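Local coordinates for putative Lipoprotein (Shewanella oneidensis, PDB 3U24) that is of unknown function but binds zinc and, as a putative lipoprotein of the DUF885 family in the MA peptidase clan, may be a metal-dependent hydrolase, at residues D317-E322 with S392-Y397; S321-Q326 with T375-T380; D307-K312 with E458-L463. One frame throughout, in Å; residues are numbered along the deposited sequence.

Contact 1: D317-E322 with S392-Y397. With ZN (zinc ion), chain J.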
loop_
_atom_site.group_PDB
_atom_site.type_symbol
_atom_site.label_atom_id
_atom_site.label_comp_id
_atom_site.label_asym_id
_atom_site.label_seq_id
_atom_site.Cartn_x
_atom_site.Cartn_y
_atom_site.Cartn_z
ATOM N N ASP A 317 -7.726 -27.966 -2.669
ATOM C CA ASP A 317 -9.142 -27.829 -2.337
ATOM C C ASP A 317 -9.381 -27.537 -0.822
ATOM O O ASP A 317 -10.448 -27.071 -0.454
ATOM C CB ASP A 317 -9.919 -29.082 -2.795
ATOM C CG ASP A 317 -10.157 -29.148 -4.341
ATOM O OD1 ASP A 317 -9.777 -28.225 -5.101
ATOM O OD2 ASP A 317 -10.753 -30.156 -4.797
ATOM N N ASP A 318 -8.370 -27.760 0.027
ATOM C CA ASP A 318 -8.452 -27.447 1.450
ATOM C C ASP A 318 -7.811 -26.123 1.875
ATOM O O ASP A 318 -7.662 -25.875 3.046
ATOM C CB ASP A 318 -7.837 -28.588 2.261
ATOM C CG ASP A 318 -8.578 -29.893 2.055
ATOM O OD1 ASP A 318 -9.809 -29.853 1.840
ATOM O OD2 ASP A 318 -7.916 -30.953 2.092
ATOM N N PHE A 319 -7.449 -25.281 0.927
ATOM C CA PHE A 319 -6.692 -24.083 1.213
ATOM C C PHE A 319 -7.464 -23.197 2.222
ATOM O O PHE A 319 -6.947 -22.827 3.279
ATOM C CB PHE A 319 -6.399 -23.320 -0.088
ATOM C CG PHE A 319 -5.569 -22.089 0.113
ATOM C CD1 PHE A 319 -4.226 -22.184 0.379
ATOM C CD2 PHE A 319 -6.135 -20.827 0.021
ATOM C CE1 PHE A 319 -3.452 -21.037 0.575
ATOM C CE2 PHE A 319 -5.370 -19.672 0.216
ATOM C CZ PHE A 319 -4.035 -19.776 0.514
ATOM N N VAL A 320 -8.700 -22.904 1.878
ATOM C CA VAL A 320 -9.576 -22.002 2.660
ATOM C C VAL A 320 -9.872 -22.602 4.055
ATOM O O VAL A 320 -9.742 -21.933 5.030
ATOM C CB VAL A 320 -10.858 -21.653 1.875
ATOM C CG1 VAL A 320 -11.819 -20.864 2.737
ATOM C CG2 VAL A 320 -10.503 -20.847 0.598
ATOM N N SER A 321 -10.233 -23.868 4.133
ATOM C CA SER A 321 -10.361 -24.572 5.403
ATOM C C SER A 321 -9.103 -24.570 6.249
ATOM O O SER A 321 -9.214 -24.511 7.480
ATOM C CB SER A 321 -10.691 -26.031 5.146
ATOM O OG SER A 321 -12.006 -26.103 4.707
ATOM N N GLU A 322 -7.919 -24.659 5.624
ATOM C CA GLU A 322 -6.681 -24.679 6.422
ATOM C C GLU A 322 -6.552 -23.321 7.084
ATOM O O GLU A 322 -6.176 -23.227 8.268
ATOM C CB GLU A 322 -5.444 -25.046 5.595
ATOM C CG GLU A 322 -4.085 -25.028 6.330
ATOM C CD GLU A 322 -4.018 -25.994 7.524
ATOM O OE1 GLU A 322 -4.657 -27.056 7.461
ATOM O OE2 GLU A 322 -3.352 -25.697 8.550
ATOM N N SER A 392 2.048 -23.698 -8.269
ATOM C CA SER A 392 3.072 -22.680 -7.976
ATOM C C SER A 392 2.681 -21.811 -6.786
ATOM O O SER A 392 3.528 -21.421 -5.987
ATOM C CB SER A 392 3.357 -21.770 -9.181
ATOM O OG SER A 392 4.086 -22.488 -10.168
ATOM N N TYR A 393 1.399 -21.492 -6.699
ATOM C CA TYR A 393 0.881 -20.696 -5.618
ATOM C C TYR A 393 1.035 -21.420 -4.297
ATOM O O TYR A 393 1.456 -20.823 -3.328
ATOM C CB TYR A 393 -0.577 -20.379 -5.873
ATOM C CG TYR A 393 -1.195 -19.430 -4.906
ATOM C CD1 TYR A 393 -1.796 -19.906 -3.739
ATOM C CD2 TYR A 393 -1.220 -18.045 -5.158
ATOM C CE1 TYR A 393 -2.388 -19.034 -2.821
ATOM C CE2 TYR A 393 -1.825 -17.160 -4.247
ATOM C CZ TYR A 393 -2.404 -17.654 -3.079
ATOM O OH TYR A 393 -3.010 -16.815 -2.147
ATOM N N LEU A 394 0.687 -22.700 -4.270
ATOM C CA LEU A 394 0.795 -23.492 -3.063
ATOM C C LEU A 394 2.233 -23.704 -2.645
ATOM O O LEU A 394 2.508 -23.821 -1.451
ATOM C CB LEU A 394 0.079 -24.836 -3.223
ATOM C CG LEU A 394 -1.448 -24.737 -3.325
ATOM C CD1 LEU A 394 -2.066 -26.053 -3.764
ATOM C CD2 LEU A 394 -2.023 -24.318 -1.979
ATOM N N ARG A 395 3.165 -23.723 -3.592
ATOM C CA ARG A 395 4.575 -23.748 -3.215
ATOM C C ARG A 395 5.081 -22.452 -2.544
ATOM O O ARG A 395 5.922 -22.502 -1.649
ATOM C CB ARG A 395 5.437 -24.083 -4.399
ATOM C CG ARG A 395 5.116 -25.480 -4.866
ATOM C CD ARG A 395 6.230 -26.145 -5.592
ATOM N NE ARG A 395 5.722 -27.398 -6.159
ATOM C CZ ARG A 395 6.376 -28.099 -7.065
ATOM N NH1 ARG A 395 7.567 -27.694 -7.461
ATOM N NH2 ARG A 395 5.857 -29.206 -7.560
ATOM N N GLU A 396 4.579 -21.312 -3.011
ATOM C CA GLU A 396 4.847 -20.024 -2.396
ATOM C C GLU A 396 4.204 -20.035 -0.991
ATOM O O GLU A 396 4.882 -19.805 0.024
ATOM C CB GLU A 396 4.229 -18.911 -3.261
ATOM C CG GLU A 396 5.138 -17.750 -3.652
ATOM C CD GLU A 396 4.347 -16.497 -4.021
ATOM O OE1 GLU A 396 3.595 -16.511 -5.044
ATOM O OE2 GLU A 396 4.476 -15.488 -3.272
ATOM N N TYR A 397 2.913 -20.358 -0.938
ATOM C CA TYR A 397 2.165 -20.410 0.350
ATOM C C TYR A 397 2.126 -21.808 0.968
ATOM O O TYR A 397 1.073 -22.352 1.276
ATOM C CB TYR A 397 0.796 -19.736 0.241
ATOM C CG TYR A 397 0.955 -18.298 -0.192
ATOM C CD1 TYR A 397 1.276 -17.298 0.724
ATOM C CD2 TYR A 397 0.827 -17.948 -1.508
ATOM C CE1 TYR A 397 1.453 -15.983 0.331
ATOM C CE2 TYR A 397 1.021 -16.644 -1.924
ATOM C CZ TYR A 397 1.333 -15.667 -0.998
ATOM O OH TYR A 397 1.508 -14.376 -1.447
HETATM ZN ZN ZN J . -2.217 -27.193 10.343
HETATM O O HOH W 1 -1.452 -28.715 8.778
HETATM O O HOH W 2 -0.118 -25.920 11.107
#
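Phe319 and Tyr393 form an offset edge-to-face pair, the edge of the tyrosine ring turned toward the phenylalanine face, with centroids 5.8 Å apart and planes at 73°. The nearest atoms are Phe319 CZ and Tyr393 CE1, 3.8 Å apart; CZ lies in the plane of the tyrosine ring, at its edge. Phe319 is carried across to the other helix with CG anti to the backbone N (chi1 -178°). Two aliphatic groups also reach this ring: Leu394 CD2 comes to 3.9 Å from Phe319 CD1, the two side chains sliding past each other in opposite directions, and CB of Tyr397 sits at the ring edge. The contact thus joins the first turn of helix 319-337 to the last turn of helix 387-396, and a large flat hydrocarbon suits this place, where Val379 and Leu402 also touch the ring. With an alanine in place of Phe319, the edge of Tyr393 would probably lose its aromatic face and a gap would open beside Leu394. Metal binding is separate: one turn on, a carboxylate suits the place, Glu322 OE2 binding a zinc ion at 2.6 Å while two waters are the other ligands found here.

Contact 2: S321-Q326 with T375-T380. With ZN (zinc ion), chain J.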
loop_
_atom_site.group_PDB
_atom_site.type_symbol
_atom_site.label_atom_id
_atom_site.label_comp_id
_atom_site.label_asym_id
_atom_site.label_seq_id
_atom_site.Cartn_x
_atom_site.Cartn_y
_atom_site.Cartn_z
ATOM N N SER A 321 -10.233 -23.868 4.133
ATOM C CA SER A 321 -10.361 -24.572 5.403
ATOM C C SER A 321 -9.103 -24.570 6.249
ATOM O O SER A 321 -9.214 -24.511 7.480
ATOM C CB SER A 321 -10.691 -26.031 5.146
ATOM O OG SER A 321 -12.006 -26.103 4.707
ATOM N N GLU A 322 -7.919 -24.659 5.624
ATOM C CA GLU A 322 -6.681 -24.679 6.422
ATOM C C GLU A 322 -6.552 -23.321 7.084
ATOM O O GLU A 322 -6.176 -23.227 8.268
ATOM C CB GLU A 322 -5.444 -25.046 5.595
ATOM C CG GLU A 322 -4.085 -25.028 6.330
ATOM C CD GLU A 322 -4.018 -25.994 7.524
ATOM O OE1 GLU A 322 -4.657 -27.056 7.461
ATOM O OE2 GLU A 322 -3.352 -25.697 8.550
ATOM N N VAL A 323 -6.928 -22.280 6.347
ATOM C CA VAL A 323 -6.914 -20.945 6.894
ATOM C C VAL A 323 -7.867 -20.796 8.054
ATOM O O VAL A 323 -7.466 -20.243 9.090
ATOM C CB VAL A 323 -7.187 -19.851 5.837
ATOM C CG1 VAL A 323 -7.126 -18.486 6.500
ATOM C CG2 VAL A 323 -6.137 -19.894 4.714
ATOM N N ARG A 324 -9.104 -21.289 7.915
ATOM C CA ARG A 324 -10.072 -21.201 9.020
ATOM C C ARG A 324 -9.600 -21.964 10.248
ATOM O O ARG A 324 -9.838 -21.557 11.382
ATOM C CB ARG A 324 -11.425 -21.812 8.648
ATOM C CG ARG A 324 -12.258 -21.057 7.648
ATOM C CD ARG A 324 -13.750 -21.433 7.717
ATOM N NE ARG A 324 -14.452 -20.527 6.832
ATOM C CZ ARG A 324 -14.750 -20.778 5.562
ATOM N NH1 ARG A 324 -14.511 -21.959 5.013
ATOM N NH2 ARG A 324 -15.326 -19.831 4.843
ATOM N N LYS A 325 -8.975 -23.100 10.033
ATOM C CA LYS A 325 -8.446 -23.901 11.138
ATOM C C LYS A 325 -7.289 -23.163 11.868
ATOM O O LYS A 325 -7.194 -23.187 13.121
ATOM C CB LYS A 325 -8.004 -25.259 10.572
ATOM C CG LYS A 325 -7.381 -26.252 11.537
ATOM C CD LYS A 325 -6.985 -27.541 10.808
ATOM C CE LYS A 325 -6.259 -28.519 11.739
ATOM N NZ LYS A 325 -4.937 -27.981 12.197
ATOM N N GLN A 326 -6.466 -22.444 11.105
ATOM C CA GLN A 326 -5.250 -21.815 11.664
ATOM C C GLN A 326 -5.552 -20.610 12.546
ATOM O O GLN A 326 -4.891 -20.412 13.563
ATOM C CB GLN A 326 -4.253 -21.411 10.576
ATOM C CG GLN A 326 -3.447 -22.590 10.091
ATOM C CD GLN A 326 -2.361 -22.213 9.120
ATOM O OE1 GLN A 326 -1.976 -21.038 9.010
ATOM N NE2 GLN A 326 -1.857 -23.207 8.395
ATOM N N THR A 375 -16.139 -6.388 8.542
ATOM C CA THR A 375 -14.713 -6.688 8.311
ATOM C C THR A 375 -14.522 -8.160 8.051
ATOM O O THR A 375 -14.928 -8.963 8.868
ATOM C CB THR A 375 -13.826 -6.306 9.534
ATOM O OG1 THR A 375 -14.035 -4.928 9.878
ATOM C CG2 THR A 375 -12.328 -6.523 9.222
ATOM N N TYR A 376 -13.880 -8.504 6.934
ATOM C CA TYR A 376 -13.554 -9.901 6.583
ATOM C C TYR A 376 -12.064 -10.193 6.294
ATOM O O TYR A 376 -11.298 -9.306 5.937
ATOM C CB TYR A 376 -14.306 -10.317 5.314
ATOM C CG TYR A 376 -15.771 -10.007 5.317
ATOM C CD1 TYR A 376 -16.700 -10.935 5.797
ATOM C CD2 TYR A 376 -16.246 -8.791 4.821
ATOM C CE1 TYR A 376 -18.060 -10.650 5.794
ATOM C CE2 TYR A 376 -17.609 -8.501 4.816
ATOM C CZ TYR A 376 -18.507 -9.431 5.302
ATOM O OH TYR A 376 -19.850 -9.133 5.312
ATOM N N TYR A 377 -11.692 -11.473 6.384
ATOM C CA TYR A 377 -10.431 -11.978 5.844
ATOM C C TYR A 377 -10.727 -12.639 4.496
ATOM O O TYR A 377 -11.237 -13.766 4.439
ATOM C CB TYR A 377 -9.812 -12.976 6.824
ATOM C CG TYR A 377 -8.384 -13.432 6.572
ATOM C CD1 TYR A 377 -7.541 -12.780 5.688
ATOM C CD2 TYR A 377 -7.860 -14.488 7.298
ATOM C CE1 TYR A 377 -6.234 -13.202 5.500
ATOM C CE2 TYR A 377 -6.557 -14.912 7.140
ATOM C CZ TYR A 377 -5.742 -14.269 6.243
ATOM O OH TYR A 377 -4.462 -14.723 6.067
ATOM N N ASN A 378 -10.423 -11.910 3.428
ATOM C CA ASN A 378 -10.557 -12.377 2.049
ATOM C C ASN A 378 -9.432 -13.348 1.686
ATOM O O ASN A 378 -8.275 -12.962 1.604
ATOM C CB ASN A 378 -10.518 -11.200 1.075
ATOM C CG ASN A 378 -11.670 -10.244 1.270
ATOM O OD1 ASN A 378 -12.813 -10.663 1.430
ATOM N ND2 ASN A 378 -11.377 -8.944 1.255
ATOM N N VAL A 379 -9.785 -14.608 1.476
ATOM C CA VAL A 379 -8.819 -15.634 1.122
ATOM C C VAL A 379 -9.322 -16.206 -0.189
ATOM O O VAL A 379 -10.446 -16.721 -0.226
ATOM C CB VAL A 379 -8.804 -16.739 2.185
ATOM C CG1 VAL A 379 -8.037 -17.951 1.689
ATOM C CG2 VAL A 379 -8.199 -16.209 3.481
ATOM N N THR A 380 -8.539 -16.085 -1.260
ATOM C CA THR A 380 -8.996 -16.540 -2.583
ATOM C C THR A 380 -8.841 -18.032 -2.774
ATOM O O THR A 380 -7.686 -18.507 -2.799
ATOM C CB THR A 380 -8.255 -15.855 -3.748
ATOM O OG1 THR A 380 -8.324 -14.438 -3.542
ATOM C CG2 THR A 380 -8.912 -16.239 -5.123
HETATM ZN ZN ZN J . -2.217 -27.193 10.343
HETATM O O HOH W 1 -1.452 -28.715 8.778
HETATM O O HOH W 2 -0.118 -25.920 11.107
#
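Helix 319-337 packs against strand 376-379 with the CA atoms of Val323 and Val379 8.1 Å apart, a spacing bridged by apolar side chains. Within 321-326, Val323 alone touches the strand. Its CG1, trans to the backbone N (chi1 -179°), lies 3.7 Å from Tyr377 CE2 and 3.9 Å from Val379 CG2. The two valines meet tip to tip, whereas Val323 and the tyrosine cross at about a right angle. Tyr377 and Val379 stand two residues apart on the strand and so share one side of it; Val379 CG2 rests 3.9 Å above the plane of the Tyr377 ring, over its centre. This strand is the middle one of a small mixed sheet, parallel to 349-352 and antiparallel to 362-364, and the helix covers one face of it. Beta-branched valine suits both the strand and this apolar layer. Tyrosine adds a polar end, its OH hydrogen-bonding Asn406 of helix 401-409. On another side of the helix, Gln326 NE2 donates to Glu322 OE2 at 2.9 Å and 162°. The bond uses the anti lone pair of the zinc-binding oxygen and lies near the Gln326 amide plane, which is likely to steady the carboxylate's rotation.

Contact 3: D307-K312 with E458-L463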
loop_
_atom_site.group_PDB
_atom_site.type_symbol
_atom_site.label_atom_id
_atom_site.label_comp_id
_atom_site.label_asym_id
_atom_site.label_seq_id
_atom_site.Cartn_x
_atom_site.Cartn_y
_atom_site.Cartn_z
ATOM N N ASP A 307 13.466 -25.078 -2.208
ATOM C CA ASP A 307 12.580 -25.602 -3.291
ATOM C C ASP A 307 11.950 -26.954 -2.909
ATOM O O ASP A 307 10.800 -27.236 -3.230
ATOM C CB ASP A 307 13.325 -25.754 -4.640
ATOM C CG ASP A 307 13.636 -24.401 -5.329
ATOM O OD1 ASP A 307 12.971 -23.359 -4.987
ATOM O OD2 ASP A 307 14.571 -24.412 -6.202
ATOM N N LYS A 308 12.734 -27.759 -2.219
ATOM C CA LYS A 308 12.298 -29.046 -1.727
ATOM C C LYS A 308 11.268 -28.952 -0.588
ATOM O O LYS A 308 10.270 -29.682 -0.575
ATOM C CB LYS A 308 13.526 -29.805 -1.218
ATOM C CG LYS A 308 13.259 -31.148 -0.522
ATOM C CD LYS A 308 12.580 -32.188 -1.391
ATOM C CE LYS A 308 12.791 -33.579 -0.793
ATOM N NZ LYS A 308 11.803 -34.558 -1.296
ATOM N N LEU A 309 11.544 -28.105 0.391
ATOM C CA LEU A 309 10.587 -27.893 1.473
ATOM C C LEU A 309 9.273 -27.313 0.935
ATOM O O LEU A 309 8.202 -27.650 1.437
ATOM C CB LEU A 309 11.155 -26.977 2.551
ATOM C CG LEU A 309 12.348 -27.536 3.333
ATOM C CD1 LEU A 309 12.911 -26.467 4.274
ATOM C CD2 LEU A 309 11.947 -28.807 4.084
ATOM N N SER A 310 9.343 -26.510 -0.130
ATOM C CA SER A 310 8.161 -25.859 -0.657
ATOM C C SER A 310 7.162 -26.847 -1.233
ATOM O O SER A 310 6.015 -26.483 -1.472
ATOM C CB SER A 310 8.557 -24.878 -1.760
ATOM O OG SER A 310 9.407 -23.875 -1.208
ATOM N N THR A 311 7.590 -28.078 -1.500
ATOM C CA THR A 311 6.639 -29.072 -1.923
ATOM C C THR A 311 5.742 -29.577 -0.806
ATOM O O THR A 311 4.820 -30.287 -1.082
ATOM C CB THR A 311 7.311 -30.281 -2.615
ATOM O OG1 THR A 311 8.047 -31.031 -1.638
ATOM C CG2 THR A 311 8.237 -29.791 -3.775
ATOM N N LYS A 312 5.986 -29.241 0.455
ATOM C CA LYS A 312 5.017 -29.601 1.491
ATOM C C LYS A 312 4.034 -28.448 1.612
ATOM O O LYS A 312 4.405 -27.331 2.019
ATOM C CB LYS A 312 5.700 -29.892 2.835
ATOM C CG LYS A 312 4.781 -30.516 3.914
ATOM C CD LYS A 312 5.514 -30.665 5.269
ATOM C CE LYS A 312 4.583 -30.999 6.442
ATOM N NZ LYS A 312 3.871 -32.297 6.265
ATOM N N GLU A 458 11.319 -24.684 15.311
ATOM C CA GLU A 458 11.567 -25.659 14.232
ATOM C C GLU A 458 12.447 -25.054 13.141
ATOM O O GLU A 458 12.105 -23.987 12.591
ATOM C CB GLU A 458 10.224 -26.066 13.630
ATOM C CG GLU A 458 10.294 -27.096 12.518
ATOM C CD GLU A 458 8.925 -27.451 11.957
ATOM O OE1 GLU A 458 8.029 -26.569 11.873
ATOM O OE2 GLU A 458 8.750 -28.630 11.602
ATOM N N PRO A 459 13.579 -25.714 12.809
ATOM C CA PRO A 459 14.490 -25.097 11.841
ATOM C C PRO A 459 13.849 -24.812 10.494
ATOM O O PRO A 459 14.126 -23.780 9.912
ATOM C CB PRO A 459 15.611 -26.116 11.726
ATOM C CG PRO A 459 15.608 -26.816 13.048
ATOM C CD PRO A 459 14.162 -26.941 13.384
ATOM N N GLU A 460 12.983 -25.698 10.024
ATOM C CA GLU A 460 12.272 -25.517 8.732
ATOM C C GLU A 460 11.468 -24.202 8.715
ATOM O O GLU A 460 11.470 -23.464 7.745
ATOM C CB GLU A 460 11.321 -26.711 8.453
ATOM C CG GLU A 460 11.995 -28.042 8.040
ATOM C CD GLU A 460 12.499 -28.912 9.199
ATOM O OE1 GLU A 460 12.521 -28.451 10.384
ATOM O OE2 GLU A 460 12.867 -30.075 8.921
HETATM N N MSE A 461 10.775 -23.947 9.815
HETATM C CA MSE A 461 9.940 -22.772 9.978
HETATM C C MSE A 461 10.835 -21.545 9.931
HETATM O O MSE A 461 10.562 -20.617 9.190
HETATM C CB MSE A 461 9.176 -22.840 11.311
HETATM C CG MSE A 461 8.456 -21.534 11.717
HETATM SE SE MSE A 461 7.036 -21.106 10.444
HETATM C CE MSE A 461 5.707 -22.158 11.389
ATOM N N TRP A 462 11.914 -21.547 10.692
ATOM C CA TRP A 462 12.841 -20.405 10.653
ATOM C C TRP A 462 13.430 -20.155 9.284
ATOM O O TRP A 462 13.532 -19.004 8.840
ATOM C CB TRP A 462 13.922 -20.528 11.720
ATOM C CG TRP A 462 13.363 -20.095 13.055
ATOM C CD1 TRP A 462 12.460 -20.781 13.861
ATOM C CD2 TRP A 462 13.596 -18.838 13.744
ATOM N NE1 TRP A 462 12.137 -20.054 14.958
ATOM C CE2 TRP A 462 12.789 -18.879 14.950
ATOM C CE3 TRP A 462 14.368 -17.724 13.490
ATOM C CZ2 TRP A 462 12.780 -17.839 15.859
ATOM C CZ3 TRP A 462 14.346 -16.668 14.403
ATOM C CH2 TRP A 462 13.575 -16.727 15.560
ATOM N N LEU A 463 13.790 -21.217 8.584
ATOM C CA LEU A 463 14.379 -21.070 7.269
ATOM C C LEU A 463 13.400 -20.375 6.325
ATOM O O LEU A 463 13.796 -19.466 5.585
ATOM C CB LEU A 463 14.792 -22.439 6.721
ATOM C CG LEU A 463 15.415 -22.499 5.330
ATOM C CD1 LEU A 463 16.667 -21.637 5.281
ATOM C CD2 LEU A 463 15.703 -23.951 4.946
#
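Leu309 spreads its two methyl groups over the N-terminal part of helix 459-485, where they overlap Leu463 and the aliphatic part of Glu460. CD1 of Leu309 lies 3.8 Å from CD2 of Leu463, while CD2 of Leu309 comes to 4.0 Å from CG of Glu460. It crosses each partner at about a right angle, so that one branched tip serves two residues three apart on the same helix face. Glu460 suits this buried place by having two characters. Its CG packs on the leucine, and a bend at chi2 (84°) turns the carboxylate aside, where OE2 meets Lys288 in a salt bridge and the hydroxyl of Tyr289 in a hydrogen bond. Both belong to helix 260-289, which also covers Leu309 through Tyr289. The contact therefore joins the C-terminal region of helix 298-309 to the N-terminal part of helix 459-485. Glu458 holds the N-cap position, and Pro459 fits the turn that follows because its nitrogen has no hydrogen to give. The carboxylate of Glu460, on the first turn, is probably also favoured by the helix dipole. From Leu309 to Lys312 the chain makes a type I turn, Lys312 N bonding Leu309 O at 2.9 Å. Lys308 O takes two bonds from Thr311, one from its backbone N and one from OG1 at 2.8 Å, the threonine folding its hydroxyl back on the preceding turn.

In the fold
From the N terminus, the chain first supplies 307-312, then 317-326, which serves contacts 1 and 2 from overlapping segments at the N-terminal end of helix 319-337. Strand 376-379, the middle one of the small sheet, closes contact 2; 392-397 then closes the wider loop of contact 1, and 458-463 closes the outermost, contact 3. Contacts 1 and 2 start from the same stretch, and both lie nested inside the loop of contact 3. Contacts 1 and 2 meet directly, Val379 CG1 lying 3.5 Å from Phe319 CE2, so sheet and helix 387-396 are held by one helix. Contact 3 reaches contact 1 where Arg395 packs on Ser310 and Thr311, which sets the residues following helix 298-309 against helix 387-396; it does not touch contact 2.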